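Side-chain contacts in xylan esterase, putative, AXE2C (Cellvibrio japonicus, PDB 2WAA), which removes acetyl groups from acetylated xylan and glucomannan during the breakdown of plant cell wall polysaccharides: residues His103-Glu106 with Asn107-Gln111; Asn194-Thr197 with Asp198-Asn201; Ile242-Arg245 with Ala246-Ile249. One frame throughout, in Å; residues are numbered along the deposited sequence.

Interaction 1 (His103-Glu106 with Asn107-Gln111)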
ATOM      1  N   HIS A 103       5.439   1.785   6.519  1.00  5.54           N
ATOM      2  CA  HIS A 103       5.652   0.343   6.401  1.00  6.26           C
ATOM      3  C   HIS A 103       6.163   0.025   4.977  1.00  6.49           C
ATOM      4  O   HIS A 103       5.463   0.300   3.980  1.00  6.89           O
ATOM      5  CB  HIS A 103       4.316  -0.402   6.685  1.00  4.31           C
ATOM      6  CG  HIS A 103       4.454  -1.892   6.860  1.00  7.05           C
ATOM      7  ND1 HIS A 103       3.483  -2.779   6.446  1.00  7.66           N
ATOM      8  CD2 HIS A 103       5.453  -2.653   7.382  1.00  6.79           C
ATOM      9  CE1 HIS A 103       3.858  -4.022   6.736  1.00  8.31           C
ATOM     10  NE2 HIS A 103       5.045  -3.973   7.310  1.00  7.86           N
ATOM     11  N   ARG A 104       7.342  -0.595   4.872  1.00  6.22           N
ATOM     12  CA  ARG A 104       7.868  -1.001   3.554  1.00  7.20           C
ATOM     13  C   ARG A 104       7.416  -2.392   3.202  1.00  7.32           C
ATOM     14  O   ARG A 104       7.278  -2.699   2.019  1.00  8.29           O
ATOM     15  CB  ARG A 104       9.404  -1.015   3.538  1.00  7.00           C
ATOM     16  CG  ARG A 104      10.038   0.385   3.777  1.00  8.13           C
ATOM     17  CD  ARG A 104      11.505   0.226   4.273  1.00  6.35           C
ATOM     18  NE  ARG A 104      12.364  -0.498   3.336  1.00  7.91           N
ATOM     19  CZ  ARG A 104      13.016   0.066   2.320  1.00  9.84           C
ATOM     20  NH1 ARG A 104      12.896   1.380   2.037  1.00  7.36           N
ATOM     21  NH2 ARG A 104      13.805  -0.699   1.539  1.00  6.16           N
ATOM     22  N   SER A 105       7.252  -3.243   4.211  1.00  7.58           N
ATOM     23  CA  SER A 105       6.892  -4.651   4.012  1.00  7.38           C
ATOM     24  C   SER A 105       5.449  -4.878   3.616  1.00  7.89           C
ATOM     25  O   SER A 105       4.633  -3.973   3.715  1.00  7.22           O
ATOM     26  CB  SER A 105       7.273  -5.461   5.251  1.00  7.67           C
ATOM     27  OG  SER A 105       8.684  -5.634   5.219  1.00  9.55           O
ATOM     28  N   GLU A 106       5.127  -6.094   3.153  1.00  7.14           N
ATOM     29  CA  GLU A 106       3.715  -6.466   2.952  1.00  6.83           C
ATOM     30  C   GLU A 106       3.361  -7.645   3.865  1.00  7.94           C
ATOM     31  O   GLU A 106       4.204  -8.178   4.562  1.00  8.08           O
ATOM     32  CB  GLU A 106       3.425  -6.850   1.489  1.00  7.21           C
ATOM     33  CG  GLU A 106       4.280  -8.018   0.986  1.00  8.37           C
ATOM     34  CD  GLU A 106       3.882  -8.452  -0.426  1.00  8.04           C
ATOM     35  OE1 GLU A 106       2.866  -9.159  -0.534  1.00 10.22           O
ATOM     36  OE2 GLU A 106       4.582  -8.063  -1.419  1.00 10.07           O
ATOM     37  N   ASN A 107       2.104  -8.046   3.854  1.00  7.86           N
ATOM     38  CA  ASN A 107       1.602  -9.039   4.824  1.00  7.68           C
ATOM     39  C   ASN A 107       2.371 -10.344   4.971  1.00  8.44           C
ATOM     40  O   ASN A 107       2.554 -10.814   6.105  1.00  8.22           O
ATOM     41  CB  ASN A 107       0.158  -9.365   4.496  1.00  8.27           C
ATOM     42  CG  ASN A 107      -0.821  -8.318   5.053  1.00  7.30           C
ATOM     43  OD1 ASN A 107      -1.094  -8.342   6.235  1.00 10.32           O
ATOM     44  ND2 ASN A 107      -1.398  -7.448   4.182  1.00  9.40           N
ATOM     45  N   TRP A 108       2.821 -10.956   3.867  1.00  8.01           N
ATOM     46  CA  TRP A 108       3.500 -12.227   4.035  1.00  8.51           C
ATOM     47  C   TRP A 108       4.826 -12.065   4.767  1.00  9.07           C
ATOM     48  O   TRP A 108       5.317 -13.039   5.365  1.00  7.94           O
ATOM     49  CB  TRP A 108       3.624 -13.050   2.727  1.00  9.08           C
ATOM     50  CG  TRP A 108       4.613 -12.559   1.673  1.00  7.21           C
ATOM     51  CD1 TRP A 108       4.293 -11.898   0.512  1.00  9.26           C
ATOM     52  CD2 TRP A 108       6.024 -12.748   1.643  1.00  9.00           C
ATOM     53  NE1 TRP A 108       5.429 -11.647  -0.220  1.00  9.80           N
ATOM     54  CE2 TRP A 108       6.501 -12.172   0.442  1.00  9.44           C
ATOM     55  CE3 TRP A 108       6.934 -13.374   2.496  1.00 10.08           C
ATOM     56  CZ2 TRP A 108       7.858 -12.174   0.087  1.00 10.47           C
ATOM     57  CZ3 TRP A 108       8.305 -13.371   2.145  1.00 12.14           C
ATOM     58  CH2 TRP A 108       8.740 -12.749   0.948  1.00 11.79           C
ATOM     59  N   HIS A 109       5.421 -10.871   4.732  1.00  7.76           N
ATOM     60  CA  HIS A 109       6.630 -10.643   5.515  1.00  9.04           C
ATOM     61  C   HIS A 109       6.311 -10.724   6.999  1.00  8.44           C
ATOM     62  O   HIS A 109       7.115 -11.194   7.781  1.00  9.58           O
ATOM     63  CB  HIS A 109       7.185  -9.237   5.277  1.00  6.68           C
ATOM     64  CG  HIS A 109       7.572  -8.961   3.856  1.00  7.23           C
ATOM     65  ND1 HIS A 109       8.198  -7.788   3.488  1.00  7.57           N
ATOM     66  CD2 HIS A 109       7.438  -9.697   2.716  1.00 10.61           C
ATOM     67  CE1 HIS A 109       8.428  -7.804   2.179  1.00  7.42           C
ATOM     68  NE2 HIS A 109       7.983  -8.952   1.691  1.00  8.67           N
ATOM     69  N   GLY A 110       5.126 -10.261   7.369  1.00  8.97           N
ATOM     70  CA  GLY A 110       4.666 -10.273   8.743  1.00  9.02           C
ATOM     71  C   GLY A 110       3.767  -9.067   8.972  1.00  9.71           C
ATOM     72  O   GLY A 110       3.419  -8.327   8.034  1.00  8.96           O
ATOM     73  N   GLN A 111       3.392  -8.884  10.224  1.00  8.87           N
ATOM     74  CA  GLN A 111       2.656  -7.678  10.582  0.50  9.17           C
ATOM     75  C   GLN A 111       3.487  -6.938  11.612  1.00  9.65           C
ATOM     76  O   GLN A 111       4.235  -7.553  12.409  1.00  9.41           O
ATOM     77  CB  GLN A 111       1.267  -8.005  11.143  0.50  9.63           C
ATOM     78  CG  GLN A 111       0.261  -8.342  10.056  0.50  8.56           C
ATOM     79  CD  GLN A 111       0.412  -9.743   9.604  0.50  9.25           C
ATOM     80  OE1 GLN A 111       0.740 -10.618  10.425  0.50 11.36           O
ATOM     81  NE2 GLN A 111       0.161 -10.009   8.296  0.50  5.02           N
TER
HETATM   82  O   HOH W   1       5.552  -6.632   7.695  1.00 10.67           O
HETATM   83  O   HOH W   2       1.485 -10.065   1.335  1.00  7.07           O
HETATM   84  O   HOH W   3       5.336 -10.282  -2.779  1.00  8.73           O

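Interaction 2 (Asn194-Thr197 with Asp198-Asn201)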
ATOM      1  N   ASN A 194       0.906 -19.787  -8.972  1.00 12.34           N
ATOM      2  CA  ASN A 194       1.212 -21.219  -9.005  1.00 14.05           C
ATOM      3  C   ASN A 194      -0.001 -22.053  -9.373  1.00 14.32           C
ATOM      4  O   ASN A 194       0.081 -23.289  -9.332  1.00 17.81           O
ATOM      5  CB  ASN A 194       1.794 -21.697  -7.645  1.00 12.97           C
ATOM      6  CG  ASN A 194       0.841 -21.392  -6.483  1.00 11.14           C
ATOM      7  OD1 ASN A 194      -0.338 -21.152  -6.718  1.00 13.00           O
ATOM      8  ND2 ASN A 194       1.341 -21.395  -5.237  1.00 17.33           N
ATOM      9  N   GLY A 195      -1.115 -21.403  -9.710  1.00 13.51           N
ATOM     10  CA  GLY A 195      -2.306 -22.067 -10.186  1.00 14.08           C
ATOM     11  C   GLY A 195      -3.344 -22.347  -9.103  1.00 14.63           C
ATOM     12  O   GLY A 195      -4.485 -22.693  -9.413  1.00 14.83           O
ATOM     13  N   LYS A 196      -2.934 -22.210  -7.836  1.00 14.11           N
ATOM     14  CA  LYS A 196      -3.818 -22.483  -6.702  1.00 15.54           C
ATOM     15  C   LYS A 196      -5.009 -21.553  -6.732  1.00 14.88           C
ATOM     16  O   LYS A 196      -4.838 -20.348  -6.958  1.00 14.24           O
ATOM     17  CB  LYS A 196      -3.047 -22.288  -5.388  1.00 15.30           C
ATOM     18  CG  LYS A 196      -2.313 -23.539  -4.930  1.00 21.39           C
ATOM     19  CD  LYS A 196      -2.033 -23.496  -3.405  1.00 28.83           C
ATOM     20  CE  LYS A 196      -3.259 -22.903  -2.683  1.00 30.29           C
ATOM     21  NZ  LYS A 196      -3.333 -23.101  -1.198  1.00 27.38           N
ATOM     22  N   THR A 197      -6.212 -22.080  -6.515  1.00 15.13           N
ATOM     23  CA  THR A 197      -7.431 -21.276  -6.587  1.00 15.39           C
ATOM     24  C   THR A 197      -8.038 -21.038  -5.213  1.00 15.57           C
ATOM     25  O   THR A 197      -9.029 -20.308  -5.093  1.00 16.28           O
ATOM     26  CB  THR A 197      -8.534 -21.925  -7.517  1.00 16.16           C
ATOM     27  OG1 THR A 197      -8.953 -23.177  -6.964  1.00 17.46           O
ATOM     28  CG2 THR A 197      -7.987 -22.158  -8.909  1.00 17.46           C
ATOM     29  N   ASP A 198      -7.465 -21.642  -4.181  1.00 14.04           N
ATOM     30  CA  ASP A 198      -8.097 -21.556  -2.877  1.00 14.84           C
ATOM     31  C   ASP A 198      -7.288 -20.736  -1.854  1.00 14.30           C
ATOM     32  O   ASP A 198      -7.529 -20.842  -0.633  1.00 14.44           O
ATOM     33  CB  ASP A 198      -8.396 -22.957  -2.324  1.00 16.27           C
ATOM     34  CG  ASP A 198      -7.153 -23.777  -2.104  1.00 19.00           C
ATOM     35  OD1 ASP A 198      -6.049 -23.459  -2.606  1.00 20.14           O
ATOM     36  OD2 ASP A 198      -7.272 -24.812  -1.403  1.00 27.68           O
ATOM     37  N   ASP A 199      -6.357 -19.907  -2.324  1.00 13.38           N
ATOM     38  CA  ASP A 199      -5.774 -18.871  -1.450  1.00 12.08           C
ATOM     39  C   ASP A 199      -6.783 -17.732  -1.353  1.00 11.70           C
ATOM     40  O   ASP A 199      -7.774 -17.695  -2.115  1.00 11.50           O
ATOM     41  CB  ASP A 199      -4.497 -18.276  -2.062  1.00 12.73           C
ATOM     42  CG  ASP A 199      -3.356 -19.281  -2.173  1.00 15.52           C
ATOM     43  OD1 ASP A 199      -3.212 -20.114  -1.255  1.00 17.91           O
ATOM     44  OD2 ASP A 199      -2.606 -19.249  -3.189  1.00 15.26           O
ATOM     45  N   ALA A 200      -6.540 -16.782  -0.442  1.00 10.56           N
ATOM     46  CA  ALA A 200      -7.322 -15.543  -0.439  1.00 10.48           C
ATOM     47  C   ALA A 200      -6.962 -14.765  -1.718  1.00  9.87           C
ATOM     48  O   ALA A 200      -5.836 -14.251  -1.895  1.00  9.83           O
ATOM     49  CB  ALA A 200      -7.034 -14.712   0.827  1.00 10.11           C
ATOM     50  N   ASN A 201      -7.928 -14.700  -2.615  1.00  9.85           N
ATOM     51  CA  ASN A 201      -7.757 -13.927  -3.852  1.00  9.04           C
ATOM     52  C   ASN A 201      -8.052 -12.454  -3.563  1.00  8.86           C
ATOM     53  O   ASN A 201      -8.446 -12.130  -2.455  1.00 10.18           O
ATOM     54  CB  ASN A 201      -8.689 -14.499  -4.911  1.00  8.81           C
ATOM     55  CG  ASN A 201      -8.331 -15.972  -5.231  1.00  8.61           C
ATOM     56  OD1 ASN A 201      -7.169 -16.284  -5.462  1.00 10.75           O
ATOM     57  ND2 ASN A 201      -9.331 -16.870  -5.198  1.00 12.38           N
TER
HETATM   58  O   HOH W   4      -0.262 -20.196  -3.005  1.00 26.37           O

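Interaction 3 (Ile242-Arg245 with Ala246-Ile249)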
ATOM      1  N   ILE A 242      -3.450 -18.142 -19.966  1.00 17.02           N
ATOM      2  CA  ILE A 242      -4.580 -17.218 -19.978  1.00 16.19           C
ATOM      3  C   ILE A 242      -5.777 -17.906 -19.371  1.00 16.43           C
ATOM      4  O   ILE A 242      -6.153 -18.980 -19.855  1.00 16.04           O
ATOM      5  CB  ILE A 242      -4.895 -16.810 -21.427  1.00 16.54           C
ATOM      6  CG1 ILE A 242      -3.734 -15.980 -21.985  1.00 16.60           C
ATOM      7  CG2 ILE A 242      -6.241 -16.098 -21.524  1.00 17.08           C
ATOM      8  CD1 ILE A 242      -3.824 -15.714 -23.530  1.00 18.94           C
ATOM      9  N   PRO A 243      -6.414 -17.316 -18.320  1.00 16.16           N
ATOM     10  CA  PRO A 243      -7.574 -18.007 -17.719  1.00 15.75           C
ATOM     11  C   PRO A 243      -8.833 -17.971 -18.580  1.00 17.48           C
ATOM     12  O   PRO A 243      -8.982 -17.124 -19.461  1.00 16.85           O
ATOM     13  CB  PRO A 243      -7.832 -17.219 -16.402  1.00 16.39           C
ATOM     14  CG  PRO A 243      -7.210 -15.826 -16.633  1.00 13.64           C
ATOM     15  CD  PRO A 243      -6.030 -16.080 -17.554  1.00 14.56           C
ATOM     16  N   ASP A 244      -9.746 -18.895 -18.327  1.00 17.53           N
ATOM     17  CA  ASP A 244     -11.029 -18.916 -19.021  1.00 19.80           C
ATOM     18  C   ASP A 244     -11.729 -17.532 -19.080  1.00 19.66           C
ATOM     19  O   ASP A 244     -11.983 -16.904 -18.027  1.00 19.68           O
ATOM     20  CB  ASP A 244     -11.966 -19.921 -18.323  1.00 20.06           C
ATOM     21  CG  ASP A 244     -13.311 -19.979 -18.975  1.00 23.10           C
ATOM     22  OD1 ASP A 244     -13.352 -20.302 -20.186  1.00 28.60           O
ATOM     23  OD2 ASP A 244     -14.337 -19.690 -18.317  1.00 25.06           O
ATOM     24  N   ARG A 245     -12.086 -17.094 -20.284  1.00 19.12           N
ATOM     25  CA  ARG A 245     -12.654 -15.762 -20.479  1.00 18.95           C
ATOM     26  C   ARG A 245     -13.951 -15.518 -19.718  1.00 19.81           C
ATOM     27  O   ARG A 245     -14.050 -14.538 -18.940  1.00 18.55           O
ATOM     28  CB  ARG A 245     -12.810 -15.470 -21.973  1.00 20.21           C
ATOM     29  CG  ARG A 245     -13.616 -14.254 -22.293  1.00 20.17           C
ATOM     30  CD  ARG A 245     -13.559 -13.912 -23.828  1.00 22.20           C
ATOM     31  NE  ARG A 245     -13.809 -12.496 -23.984  1.00 26.09           N
ATOM     32  CZ  ARG A 245     -12.918 -11.571 -24.366  1.00 26.98           C
ATOM     33  NH1 ARG A 245     -11.685 -11.876 -24.755  1.00 22.46           N
ATOM     34  NH2 ARG A 245     -13.304 -10.307 -24.388  1.00 29.65           N
ATOM     35  N   ALA A 246     -14.958 -16.378 -19.907  1.00 18.83           N
ATOM     36  CA  ALA A 246     -16.219 -16.146 -19.188  1.00 19.09           C
ATOM     37  C   ALA A 246     -16.028 -16.145 -17.672  1.00 17.76           C
ATOM     38  O   ALA A 246     -16.614 -15.340 -16.985  1.00 18.27           O
ATOM     39  CB  ALA A 246     -17.336 -17.170 -19.608  1.00 17.87           C
ATOM     40  N   THR A 247     -15.211 -17.049 -17.153  1.00 17.38           N
ATOM     41  CA  THR A 247     -15.020 -17.169 -15.723  1.00 17.70           C
ATOM     42  C   THR A 247     -14.357 -15.889 -15.166  1.00 16.68           C
ATOM     43  O   THR A 247     -14.781 -15.294 -14.168  1.00 16.84           O
ATOM     44  CB  THR A 247     -14.080 -18.333 -15.393  1.00 18.40           C
ATOM     45  OG1 THR A 247     -14.649 -19.578 -15.830  1.00 19.51           O
ATOM     46  CG2 THR A 247     -13.822 -18.407 -13.889  1.00 21.00           C
ATOM     47  N   TYR A 248     -13.317 -15.460 -15.841  1.00 15.26           N
ATOM     48  CA  TYR A 248     -12.606 -14.282 -15.377  1.00 13.67           C
ATOM     49  C   TYR A 248     -13.480 -13.024 -15.447  1.00 14.08           C
ATOM     50  O   TYR A 248     -13.542 -12.230 -14.489  1.00 13.87           O
ATOM     51  CB  TYR A 248     -11.350 -14.097 -16.199  1.00 12.45           C
ATOM     52  CG  TYR A 248     -10.349 -13.243 -15.469  1.00 12.84           C
ATOM     53  CD1 TYR A 248      -9.469 -13.828 -14.568  1.00 12.65           C
ATOM     54  CD2 TYR A 248     -10.281 -11.866 -15.696  1.00  9.95           C
ATOM     55  CE1 TYR A 248      -8.513 -13.063 -13.887  1.00 11.55           C
ATOM     56  CE2 TYR A 248      -9.317 -11.082 -15.044  1.00 11.34           C
ATOM     57  CZ  TYR A 248      -8.452 -11.703 -14.131  1.00 10.67           C
ATOM     58  OH  TYR A 248      -7.511 -10.985 -13.454  1.00 11.07           O
ATOM     59  N   ILE A 249     -14.152 -12.827 -16.574  1.00 14.07           N
ATOM     60  CA  ILE A 249     -14.953 -11.618 -16.739  1.00 14.35           C
ATOM     61  C   ILE A 249     -16.105 -11.630 -15.748  1.00 16.07           C
ATOM     62  O   ILE A 249     -16.442 -10.595 -15.136  1.00 15.23           O
ATOM     63  CB  ILE A 249     -15.465 -11.465 -18.184  1.00 14.93           C
ATOM     64  CG1 ILE A 249     -14.277 -11.154 -19.140  1.00 14.66           C
ATOM     65  CG2 ILE A 249     -16.603 -10.385 -18.271  1.00 14.11           C
ATOM     66  CD1 ILE A 249     -14.694 -11.212 -20.614  1.00 17.09           C
TER
HETATM   67  O   HOH W   5     -14.958 -18.669 -21.723  1.00 29.05           O

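Interaction 1 (His103-Glu106 with Asn107-Gln111)
E106 and W108 meet through the carboxylate of the one and the pyrrole side of the indole of the other. With chi1 at 58°, CG of E106 stands between its own backbone N and carbonyl carbon. From CB the chain runs on extended; CG lies over the imidazole of H109, a CH-pi contact 4.1 Å from the ring centroid. CD then reaches the indole, 3.6 Å from W108 NE1, and OE1 approaches W108 CD1 to 3.3 Å, the carboxylate and indole planes being 53° apart. Both oxygens are tied back to W108 through water: one water links OE1 to W108 N, another OE2 to W108 NE1. OE2 also accepts from W161 NE1 and OE1 from G185 N, so several donors fix the carboxylate close to S141, the proposed nucleophile.

The residues belong to the turn that joins strands 94-103 and 112-119 of the N-terminal beta domain and meets the esterase domain, where E106 bonds W161 and G185 and touches C144. Inside the turn, H109 N donates to E106 O at 3.0 Å, from above the carbonyl plane. The imidazole of H109 is held at its edge, where ND1 shares a 2.8 Å hydrogen bond with S105 OG, a hydroxyl that also meets W64 N. N107 OD1 accepts from G211 N.

Interaction 2 (Asn194-Thr197 with Asp198-Asn201)
An Asx turn at N194-K196 lies in the surface loop between strand 177-183 and helix 202-205 in the GDSL-like esterase domain, and the same K196 that closes the turn enters a salt-bridge network with D198 and D199. K196 passes across D199 at about a right angle, and its ammonium group reaches the carboxylates of both aspartates. K196 NZ lies 3.0 Å from D199 OD1, a salt bridge with a weak hydrogen bond. The second salt bridge, to D198, is less certain because D198 OD1 sits too close to a neighbouring atom in the model for its place to be sure. The lysine chain is extended at chi2 but bends at chi3, 40°, and this bend turns its end back over the loop toward the two acids.

In the Asx turn itself, N194 OD1 accepts from K196 N at 3.0 Å, with the donor tilted 30° from the carbonyl plane. The amide nitrogen of the same asparagine, ND2, donates to a water that in turn donates to D199 OD2, so the turn and the salt-bridge network are joined through solvent. D199 OD2 is also hydrogen-bonded to S192 OG. The D199 side chain is about 4 Å from a bound acetate, probably from the crystallisation liquor, touches R187, and is about 7 Å from the proposed transition-state stabiliser G186. At the far end of the loop, N201 occupies the N-cap position of helix 202-205 without a capping bond from its side chain; instead, N201 ND2 makes a weak, long hydrogen bond of 3.5 Å to T197 O.

Interaction 3 (Ile242-Arg245 with Ala246-Ile249)
With chi1 at 179°, D244 swings its carboxylate away from its own backbone N and onto the first turn of helix 245-262, while chi1 of -62° in T247 sets OG1 beside the T247 backbone N; the hydroxyl and amide of T247 therefore converge on one oxygen. D244 OD2 accepts from T247 OG1 at 2.5 Å through its anti lone pair, and from T247 N at 3.0 Å, this donor lying above the carboxylate plane. D244 is the N-cap residue of the helix, and the bond from T247 N to its side chain is the capping bond. The other oxygen, OD1, accepts a hydrogen bond from a water that itself accepts from A246 N, so the carboxylate serves two amides of the first turn, one directly and one through solvent. A negative charge here would be expected to interact favourably with the helix dipole.

Regular helical bonds begin at once, from Y248 N to D244 O and from I249 N to R245 O. The extended R245 chain runs alongside I249, with R245 CG 3.6 Å from I249 CD1. Before the cap, P243 CG rests 3.7 Å from Y248 CD1. Helix 278-295 takes the end of R245, with a salt bridge to E290 and a hydrogen bond to S286, and also packs against I249. The Y248 ring touches L189 and I190 of a loop, and its OH is hydrogen-bonded to D237 of helix 235-238.

How the interactions relate
The three contacts come in series along the chain. Interaction 1 lies in the N-terminal beta domain, in the turn between two of its strands, while interactions 2 and 3 belong to the GDSL-like domain with its five-stranded parallel sheet. Between centres, interactions 1 and 2 are about 19 Å apart, 2 and 3 about 15 Å, and 1 and 3 about 30 Å; none touches another. Interaction 1 lies beside S141 and interaction 2 near G186, consistent with both domains contributing to the surroundings of the active site. Interaction 3 lies about 27 Å from the centre of the chain, where helix 245-262 starts, though the Y248 side chain is still about 8 Å from that of N236, a proposed transition-state stabiliser.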